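Local coordinates for seryl-tRNA synthetase, cytoplasmic (Candida albicans, PDB 3QO8), which attaches serine to tRNA(Ser) in two steps, activating the amino acid with ATP to Ser-AMP and then transferring it to the tRNA acceptor end, at residues Gly174-Phe179 with Ile292-Ala297; Cys277-Ala282 with Phe298-Gln303. One frame throughout, in Å; residues are numbered along the deposited sequence.

Overall arrangement
Both contacts involve the motif 2 hairpin of the class II catalytic core. Contact 2 joins the end of strand 269-278 and the turn after it to strand 297-307, antiparallel to it, and Ile-292-Ala-297 closes the loop between them. Contact 1 docks that loop on Gly-174-Phe-179, which lies outside the hairpin, after helix 166-173. Their centres lie about 11 Å apart. His-296 ND1 meets Arg-279 O at 2.8 Å in a probable hydrogen bond, and a salt bridge joins Arg-294 NH1 to Glu-281 OE2, also at 2.8 Å. Both hold the seryl-adenylate analogue SSA: contact 1 reads the adenine edge, while contact 2 stacks on the base and grips the sulfamoyl and seryl groups.

Contact 1: residues Gly174-Phe179 with Ile292-Ala297; sequences GHRGYF and IFRVHA. With SSA (5'-O-(N-(L-seryl)-sulfamoyl)adenosine), chain B.
Arg-176 and Tyr-178 bring the polar links of Gly-174-Phe-179 to the loop Ile-292-Ala-297. Arg-176 NH2 donates to Arg-294 O at 3.0 Å; the donor stands above the carbonyl plane and the bond is bent, 132° at the hydrogen. Tyr-178 OH donates to Ala-297 O over 2.6 Å, the carbonyl oxygen lying at the ring edge. A water adds a third link, donating to Arg-176 O and accepting from His-296 N. Arg-176 NH1 turns instead to the carbonyls of Ser-284 and Lys-287, earlier in the same loop.

Apolar contacts fill in between. With CG set between its backbone N and carbonyl carbon (chi1 63°), Tyr-178 brings OH to Ala-297 O and one ring face to Ile-292 CG2, 3.9 Å from the centroid in a CH-pi contact; Val-295 CG1 approaches Tyr-178 CE2 obliquely at 3.7 Å. The extended chain of Arg-176 passes its CD over the His-296 ring, 4.0 Å from the centroid, with guanidinium and imidazole nearly perpendicular. His-175 O lies at the edge of that ring, whose ND1 is held by Arg-279 O.

The ligand uses the loop backbone. Val-295 N donates almost straight (170°) to SSA N1 at 2.9 Å, and SSA N6 donates to Val-295 O, also at 2.9 Å.

Arg-176 thus binds the carbonyl just before the amide that reads N1, and Tyr-178 the carbonyl two residues after it. The pair of bonds at Val-295 matches the Watson-Crick edge of adenine, and the docking of Arg-176 and Tyr-178 probably helps to hold this recognition backbone in place.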
loop_
_atom_site.group_PDB
_atom_site.type_symbol
_atom_site.label_atom_id
_atom_site.label_comp_id
_atom_site.label_asym_id
_atom_site.label_seq_id
_atom_site.Cartn_x
_atom_site.Cartn_y
_atom_site.Cartn_z
ATOM N N GLY A 174 -9.321 10.768 -5.392
ATOM C CA GLY A 174 -8.914 11.727 -6.414
ATOM C C GLY A 174 -8.754 11.020 -7.750
ATOM O O GLY A 174 -9.135 9.856 -7.895
ATOM N N HIS A 175 -8.176 11.714 -8.729
ATOM C CA HIS A 175 -8.068 11.181 -10.088
ATOM C C HIS A 175 -7.448 9.793 -10.172
ATOM O O HIS A 175 -6.456 9.504 -9.505
ATOM C CB HIS A 175 -7.302 12.162 -10.986
ATOM C CG HIS A 175 -8.071 13.408 -11.306
ATOM N ND1 HIS A 175 -9.445 13.424 -11.430
ATOM C CD2 HIS A 175 -7.660 14.681 -11.522
ATOM C CE1 HIS A 175 -9.845 14.651 -11.715
ATOM N NE2 HIS A 175 -8.782 15.434 -11.775
ATOM N N ARG A 176 -8.039 8.957 -11.026
ATOM C CA ARG A 176 -7.642 7.561 -11.233
ATOM C C ARG A 176 -7.978 6.630 -10.059
ATOM O O ARG A 176 -7.698 5.433 -10.130
ATOM C CB ARG A 176 -6.157 7.428 -11.595
ATOM C CG ARG A 176 -5.707 8.355 -12.727
ATOM C CD ARG A 176 -4.269 8.050 -13.105
ATOM N NE ARG A 176 -3.727 8.977 -14.105
ATOM C CZ ARG A 176 -3.860 8.820 -15.417
ATOM N NH1 ARG A 176 -3.322 9.710 -16.249
ATOM N NH2 ARG A 176 -4.536 7.782 -15.903
ATOM N N GLY A 177 -8.581 7.161 -9.002
ATOM C CA GLY A 177 -8.920 6.328 -7.852
ATOM C C GLY A 177 -9.982 5.305 -8.195
ATOM O O GLY A 177 -10.852 5.591 -8.995
ATOM N N TYR A 178 -9.936 4.120 -7.582
ATOM C CA TYR A 178 -10.940 3.097 -7.870
ATOM C C TYR A 178 -11.097 2.102 -6.738
ATOM O O TYR A 178 -10.157 1.864 -5.972
ATOM C CB TYR A 178 -10.585 2.310 -9.142
ATOM C CG TYR A 178 -9.289 1.524 -9.030
ATOM C CD1 TYR A 178 -9.296 0.158 -8.761
ATOM C CD2 TYR A 178 -8.058 2.154 -9.193
ATOM C CE1 TYR A 178 -8.105 -0.559 -8.657
ATOM C CE2 TYR A 178 -6.869 1.445 -9.096
ATOM C CZ TYR A 178 -6.898 0.093 -8.829
ATOM O OH TYR A 178 -5.711 -0.606 -8.745
ATOM N N PHE A 179 -12.294 1.529 -6.651
ATOM C CA PHE A 179 -12.525 0.306 -5.886
ATOM C C PHE A 179 -12.674 -0.806 -6.911
ATOM O O PHE A 179 -13.219 -0.566 -7.985
ATOM C CB PHE A 179 -13.853 0.379 -5.144
ATOM C CG PHE A 179 -13.876 1.344 -3.991
ATOM C CD1 PHE A 179 -13.926 0.870 -2.680
ATOM C CD2 PHE A 179 -13.896 2.718 -4.210
ATOM C CE1 PHE A 179 -13.969 1.748 -1.605
ATOM C CE2 PHE A 179 -13.938 3.605 -3.143
ATOM C CZ PHE A 179 -13.975 3.121 -1.830
ATOM N N ILE A 292 -8.810 0.979 -15.377
ATOM C CA ILE A 292 -7.725 0.648 -14.450
ATOM C C ILE A 292 -6.471 0.279 -15.242
ATOM O O ILE A 292 -5.642 -0.523 -14.794
ATOM C CB ILE A 292 -8.115 -0.510 -13.501
ATOM C CG1 ILE A 292 -8.591 -1.728 -14.299
ATOM C CG2 ILE A 292 -9.197 -0.053 -12.534
ATOM C CD1 ILE A 292 -8.874 -2.945 -13.431
ATOM N N PHE A 293 -6.345 0.870 -16.426
ATOM C CA PHE A 293 -5.208 0.609 -17.296
ATOM C C PHE A 293 -3.995 1.366 -16.808
ATOM O O PHE A 293 -2.898 0.825 -16.765
ATOM C CB PHE A 293 -5.524 1.006 -18.752
ATOM C CG PHE A 293 -4.359 0.805 -19.697
ATOM C CD1 PHE A 293 -4.216 -0.383 -20.400
ATOM C CD2 PHE A 293 -3.401 1.791 -19.857
ATOM C CE1 PHE A 293 -3.144 -0.573 -21.264
ATOM C CE2 PHE A 293 -2.325 1.606 -20.712
ATOM C CZ PHE A 293 -2.198 0.416 -21.416
ATOM N N ARG A 294 -4.192 2.631 -16.458
ATOM C CA ARG A 294 -3.113 3.449 -15.938
ATOM C C ARG A 294 -3.604 4.125 -14.677
ATOM O O ARG A 294 -4.400 5.065 -14.747
ATOM C CB ARG A 294 -2.679 4.527 -16.944
ATOM C CG ARG A 294 -1.541 5.382 -16.394
ATOM C CD ARG A 294 -1.080 6.476 -17.367
ATOM N NE ARG A 294 -0.531 5.902 -18.583
ATOM C CZ ARG A 294 0.683 5.366 -18.680
ATOM N NH1 ARG A 294 1.486 5.333 -17.620
ATOM N NH2 ARG A 294 1.094 4.863 -19.839
ATOM N N VAL A 295 -3.140 3.635 -13.529
ATOM C CA VAL A 295 -3.644 4.094 -12.234
ATOM C C VAL A 295 -2.493 4.432 -11.302
ATOM O O VAL A 295 -1.335 4.254 -11.664
ATOM C CB VAL A 295 -4.544 3.025 -11.583
ATOM C CG1 VAL A 295 -5.890 2.931 -12.324
ATOM C CG2 VAL A 295 -3.824 1.668 -11.569
ATOM N N HIS A 296 -2.806 4.929 -10.103
ATOM C CA HIS A 296 -1.766 5.330 -9.147
ATOM C C HIS A 296 -1.339 4.180 -8.227
ATOM O O HIS A 296 -0.296 4.257 -7.595
ATOM C CB HIS A 296 -2.234 6.510 -8.281
ATOM C CG HIS A 296 -2.385 7.792 -9.046
ATOM N ND1 HIS A 296 -1.317 8.433 -9.642
ATOM C CD2 HIS A 296 -3.478 8.541 -9.322
ATOM C CE1 HIS A 296 -1.750 9.519 -10.263
ATOM N NE2 HIS A 296 -3.055 9.610 -10.078
ATOM N N ALA A 297 -2.159 3.135 -8.152
ATOM C CA ALA A 297 -1.900 1.979 -7.279
ATOM C C ALA A 297 -2.342 0.735 -8.022
ATOM O O ALA A 297 -3.446 0.700 -8.568
ATOM C CB ALA A 297 -2.686 2.107 -5.946
HETATM N N10 SSA B . 10.175 -3.740 -12.432
HETATM C CA SSA B . 9.926 -3.462 -13.845
HETATM C CB SSA B . 9.406 -4.718 -14.543
HETATM O OG SSA B . 8.069 -5.025 -14.100
HETATM C C9 SSA B . 8.933 -2.343 -13.991
HETATM O O9 SSA B . 8.362 -1.862 -13.020
HETATM N N8 SSA B . 8.712 -1.919 -15.231
HETATM S S1 SSA B . 7.486 -0.964 -15.621
HETATM O O1S SSA B . 7.631 0.374 -15.123
HETATM O O2S SSA B . 7.367 -0.945 -17.041
HETATM O "O5'" SSA B . 6.175 -1.564 -15.077
HETATM C "C5'" SSA B . 5.819 -2.909 -15.345
HETATM C "C4'" SSA B . 4.360 -2.965 -15.808
HETATM O "O4'" SSA B . 3.442 -2.444 -14.838
HETATM C "C3'" SSA B . 4.081 -2.151 -17.052
HETATM O "O3'" SSA B . 4.540 -2.859 -18.213
HETATM C "C2'" SSA B . 2.565 -2.019 -16.976
HETATM O "O2'" SSA B . 1.932 -3.232 -17.429
HETATM C "C1'" SSA B . 2.300 -1.887 -15.476
HETATM N N9 SSA B . 2.172 -0.464 -15.101
HETATM C C8 SSA B . 3.144 0.462 -15.095
HETATM N N7 SSA B . 2.615 1.642 -14.705
HETATM C C5 SSA B . 1.307 1.434 -14.463
HETATM C C6 SSA B . 0.280 2.252 -14.032
HETATM N N6 SSA B . 0.539 3.554 -13.781
HETATM N N1 SSA B . -0.960 1.734 -13.873
HETATM C C2 SSA B . -1.196 0.442 -14.130
HETATM N N3 SSA B . -0.218 -0.376 -14.537
HETATM C C4 SSA B . 1.033 0.106 -14.721
HETATM O O HOH W 1 -5.337 4.866 -8.788
#

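Contact 2: residues Cys277-Ala282 with Phe298-Gln303. With SSA (5'-O-(N-(L-seryl)-sulfamoyl)adenosine), chain B.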
loop_
_atom_site.group_PDB
_atom_site.type_symbol
_atom_site.label_atom_id
_atom_site.label_comp_id
_atom_site.label_asym_id
_atom_site.label_seq_id
_atom_site.Cartn_x
_atom_site.Cartn_y
_atom_site.Cartn_z
ATOM N N CYS A 277 1.969 -1.488 -5.995
ATOM C CA CYS A 277 2.899 -0.547 -6.615
ATOM C C CYS A 277 2.215 0.800 -6.695
ATOM O O CYS A 277 1.029 0.876 -7.013
ATOM C CB CYS A 277 3.271 -1.018 -8.031
ATOM S SG CYS A 277 3.911 -2.722 -8.067
ATOM N N PHE A 278 2.960 1.866 -6.421
ATOM C CA PHE A 278 2.369 3.205 -6.336
ATOM C C PHE A 278 3.153 4.170 -7.205
ATOM O O PHE A 278 4.376 4.264 -7.083
ATOM C CB PHE A 278 2.352 3.669 -4.868
ATOM C CG PHE A 278 1.657 2.695 -3.955
ATOM C CD1 PHE A 278 0.293 2.791 -3.724
ATOM C CD2 PHE A 278 2.363 1.644 -3.379
ATOM C CE1 PHE A 278 -0.355 1.858 -2.908
ATOM C CE2 PHE A 278 1.725 0.720 -2.572
ATOM C CZ PHE A 278 0.371 0.835 -2.330
ATOM N N ARG A 279 2.452 4.877 -8.094
ATOM C CA ARG A 279 3.114 5.785 -9.007
ATOM C C ARG A 279 2.331 7.081 -9.158
ATOM O O ARG A 279 1.135 7.060 -9.399
ATOM C CB ARG A 279 3.293 5.108 -10.363
ATOM C CG ARG A 279 4.051 3.802 -10.266
ATOM C CD ARG A 279 4.399 3.250 -11.634
ATOM N NE ARG A 279 5.087 1.974 -11.497
ATOM C CZ ARG A 279 5.785 1.387 -12.466
ATOM N NH1 ARG A 279 5.904 1.974 -13.665
ATOM N NH2 ARG A 279 6.376 0.218 -12.227
ATOM N N ARG A 280 3.018 8.205 -8.993
ATOM C CA ARG A 280 2.391 9.515 -9.141
ATOM C C ARG A 280 1.950 9.791 -10.576
ATOM O O ARG A 280 1.007 10.545 -10.794
ATOM C CB ARG A 280 3.336 10.614 -8.647
ATOM C CG ARG A 280 3.621 10.534 -7.132
ATOM C CD ARG A 280 4.380 11.766 -6.640
ATOM N NE ARG A 280 3.739 12.988 -7.110
ATOM C CZ ARG A 280 4.369 13.948 -7.786
ATOM N NH1 ARG A 280 5.666 13.833 -8.052
ATOM N NH2 ARG A 280 3.703 15.021 -8.188
ATOM N N GLU A 281 2.619 9.163 -11.547
ATOM C CA GLU A 281 2.326 9.402 -12.960
ATOM C C GLU A 281 2.222 10.902 -13.192
ATOM O O GLU A 281 1.300 11.379 -13.856
ATOM C CB GLU A 281 1.021 8.718 -13.356
ATOM C CG GLU A 281 1.066 7.186 -13.199
ATOM C CD GLU A 281 1.963 6.528 -14.244
ATOM O OE1 GLU A 281 2.646 5.528 -13.929
ATOM O OE2 GLU A 281 1.985 7.010 -15.392
ATOM N N ALA A 282 3.165 11.642 -12.620
ATOM C CA ALA A 282 3.086 13.097 -12.588
ATOM C C ALA A 282 3.194 13.726 -13.978
ATOM O O ALA A 282 2.696 14.829 -14.204
ATOM C CB ALA A 282 4.145 13.668 -11.648
ATOM N N PHE A 298 -1.477 -0.268 -8.093
ATOM C CA PHE A 298 -1.818 -1.508 -8.787
ATOM C C PHE A 298 -0.988 -2.645 -8.226
ATOM O O PHE A 298 0.026 -2.401 -7.557
ATOM C CB PHE A 298 -1.636 -1.370 -10.324
ATOM C CG PHE A 298 -0.215 -1.096 -10.760
ATOM C CD1 PHE A 298 0.637 -2.135 -11.099
ATOM C CD2 PHE A 298 0.264 0.208 -10.836
ATOM C CE1 PHE A 298 1.952 -1.877 -11.515
ATOM C CE2 PHE A 298 1.566 0.475 -11.219
ATOM C CZ PHE A 298 2.416 -0.561 -11.569
ATOM N N GLU A 299 -1.432 -3.880 -8.451
ATOM C CA GLU A 299 -0.646 -5.049 -8.038
ATOM C C GLU A 299 0.196 -5.600 -9.188
ATOM O O GLU A 299 -0.181 -5.481 -10.351
ATOM C CB GLU A 299 -1.555 -6.152 -7.480
ATOM C CG GLU A 299 -2.133 -5.814 -6.076
ATOM C CD GLU A 299 -3.111 -4.652 -6.125
ATOM O OE1 GLU A 299 -4.176 -4.800 -6.756
ATOM O OE2 GLU A 299 -2.816 -3.592 -5.534
ATOM N N LYS A 300 1.328 -6.215 -8.862
ATOM C CA LYS A 300 2.202 -6.751 -9.900
ATOM C C LYS A 300 2.963 -7.963 -9.384
ATOM O O LYS A 300 3.566 -7.922 -8.301
ATOM C CB LYS A 300 3.181 -5.673 -10.407
ATOM C CG LYS A 300 4.131 -6.165 -11.540
ATOM C CD LYS A 300 4.882 -4.993 -12.247
ATOM C CE LYS A 300 5.659 -4.105 -11.249
ATOM N NZ LYS A 300 6.522 -4.897 -10.323
ATOM N N ILE A 301 2.900 -9.043 -10.153
ATOM C CA ILE A 301 3.804 -10.167 -9.997
ATOM C C ILE A 301 5.033 -9.915 -10.872
ATOM O O ILE A 301 4.925 -9.751 -12.089
ATOM C CB ILE A 301 3.142 -11.503 -10.388
ATOM C CG1 ILE A 301 1.855 -11.719 -9.570
ATOM C CG2 ILE A 301 4.134 -12.658 -10.201
ATOM C CD1 ILE A 301 2.053 -11.547 -8.061
ATOM N N GLU A 302 6.194 -9.911 -10.226
ATOM C CA GLU A 302 7.464 -9.510 -10.801
ATOM C C GLU A 302 8.418 -10.707 -10.848
ATOM O O GLU A 302 8.495 -11.483 -9.892
ATOM C CB GLU A 302 8.082 -8.445 -9.874
ATOM C CG GLU A 302 9.443 -7.914 -10.319
ATOM C CD GLU A 302 9.340 -6.938 -11.486
ATOM O OE1 GLU A 302 8.216 -6.764 -12.017
ATOM O OE2 GLU A 302 10.379 -6.334 -11.864
ATOM N N GLN A 303 9.147 -10.862 -11.948
ATOM C CA GLN A 303 10.293 -11.776 -11.969
ATOM C C GLN A 303 11.536 -11.003 -11.564
ATOM O O GLN A 303 11.844 -9.968 -12.159
ATOM C CB GLN A 303 10.546 -12.316 -13.380
ATOM C CG GLN A 303 9.428 -13.107 -13.980
ATOM C CD GLN A 303 9.810 -13.613 -15.360
ATOM O OE1 GLN A 303 10.710 -14.435 -15.497
ATOM N NE2 GLN A 303 9.144 -13.100 -16.386
HETATM N N10 SSA B . 10.175 -3.740 -12.432
HETATM C CA SSA B . 9.926 -3.462 -13.845
HETATM C CB SSA B . 9.406 -4.718 -14.543
HETATM O OG SSA B . 8.069 -5.025 -14.100
HETATM C C9 SSA B . 8.933 -2.343 -13.991
HETATM O O9 SSA B . 8.362 -1.862 -13.020
HETATM N N8 SSA B . 8.712 -1.919 -15.231
HETATM S S1 SSA B . 7.486 -0.964 -15.621
HETATM O O1S SSA B . 7.631 0.374 -15.123
HETATM O O2S SSA B . 7.367 -0.945 -17.041
HETATM O "O5'" SSA B . 6.175 -1.564 -15.077
HETATM C "C5'" SSA B . 5.819 -2.909 -15.345
HETATM C "C4'" SSA B . 4.360 -2.965 -15.808
HETATM O "O4'" SSA B . 3.442 -2.444 -14.838
HETATM C "C3'" SSA B . 4.081 -2.151 -17.052
HETATM O "O3'" SSA B . 4.540 -2.859 -18.213
HETATM C "C2'" SSA B . 2.565 -2.019 -16.976
HETATM O "O2'" SSA B . 1.932 -3.232 -17.429
HETATM C "C1'" SSA B . 2.300 -1.887 -15.476
HETATM N N9 SSA B . 2.172 -0.464 -15.101
HETATM C C8 SSA B . 3.144 0.462 -15.095
HETATM N N7 SSA B . 2.615 1.642 -14.705
HETATM C C5 SSA B . 1.307 1.434 -14.463
HETATM C C6 SSA B . 0.280 2.252 -14.032
HETATM N N6 SSA B . 0.539 3.554 -13.781
HETATM N N1 SSA B . -0.960 1.734 -13.873
HETATM C C2 SSA B . -1.196 0.442 -14.130
HETATM N N3 SSA B . -0.218 -0.376 -14.537
HETATM C C4 SSA B . 1.033 0.106 -14.721
#
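Cys-277 and Phe-298 form the tight end of the contact, an antiparallel hydrogen-bonded pair. Cys-277 N donates to Phe-298 O at 2.7 Å, and Phe-298 N to Cys-277 O at 3.0 Å. Cys-277 CB lies over one face of the phenyl ring, 3.8 Å from its centroid, while SG stands oblique to that face and touches Lys-300 CB. The adenine of SSA covers the opposite face, Phe-298 CE2 coming within 3.4 Å of SSA C5. Arg-279 runs past the ring edge, its guanidinium turned 59° from the phenyl plane.

Beyond this pair the segments part and the ligand joins them. Glu-281 reaches no atom of Phe-298-Gln-303, but its OE1 takes a weak bond from SSA N6. On this looser side, partly exposed Arg-280 pairs with Asp-236 of the second subunit.

Arg-279 NH1 donates to SSA O1S at 2.8 Å, and NH2 to O9. Glu-302 takes SSA OG on OE1 and N10 on OE2; Lys-300 NZ forms a salt bridge with OE1 and hydrogen-bonds to Thr-246. Arg-279 thus meets the sulfamoyl oxygen and seryl carbonyl, consistent with neutralising the adenylate phosphate, while Glu-302 holds the alpha-amine common to amino acids and the hydroxyl that distinguishes serine.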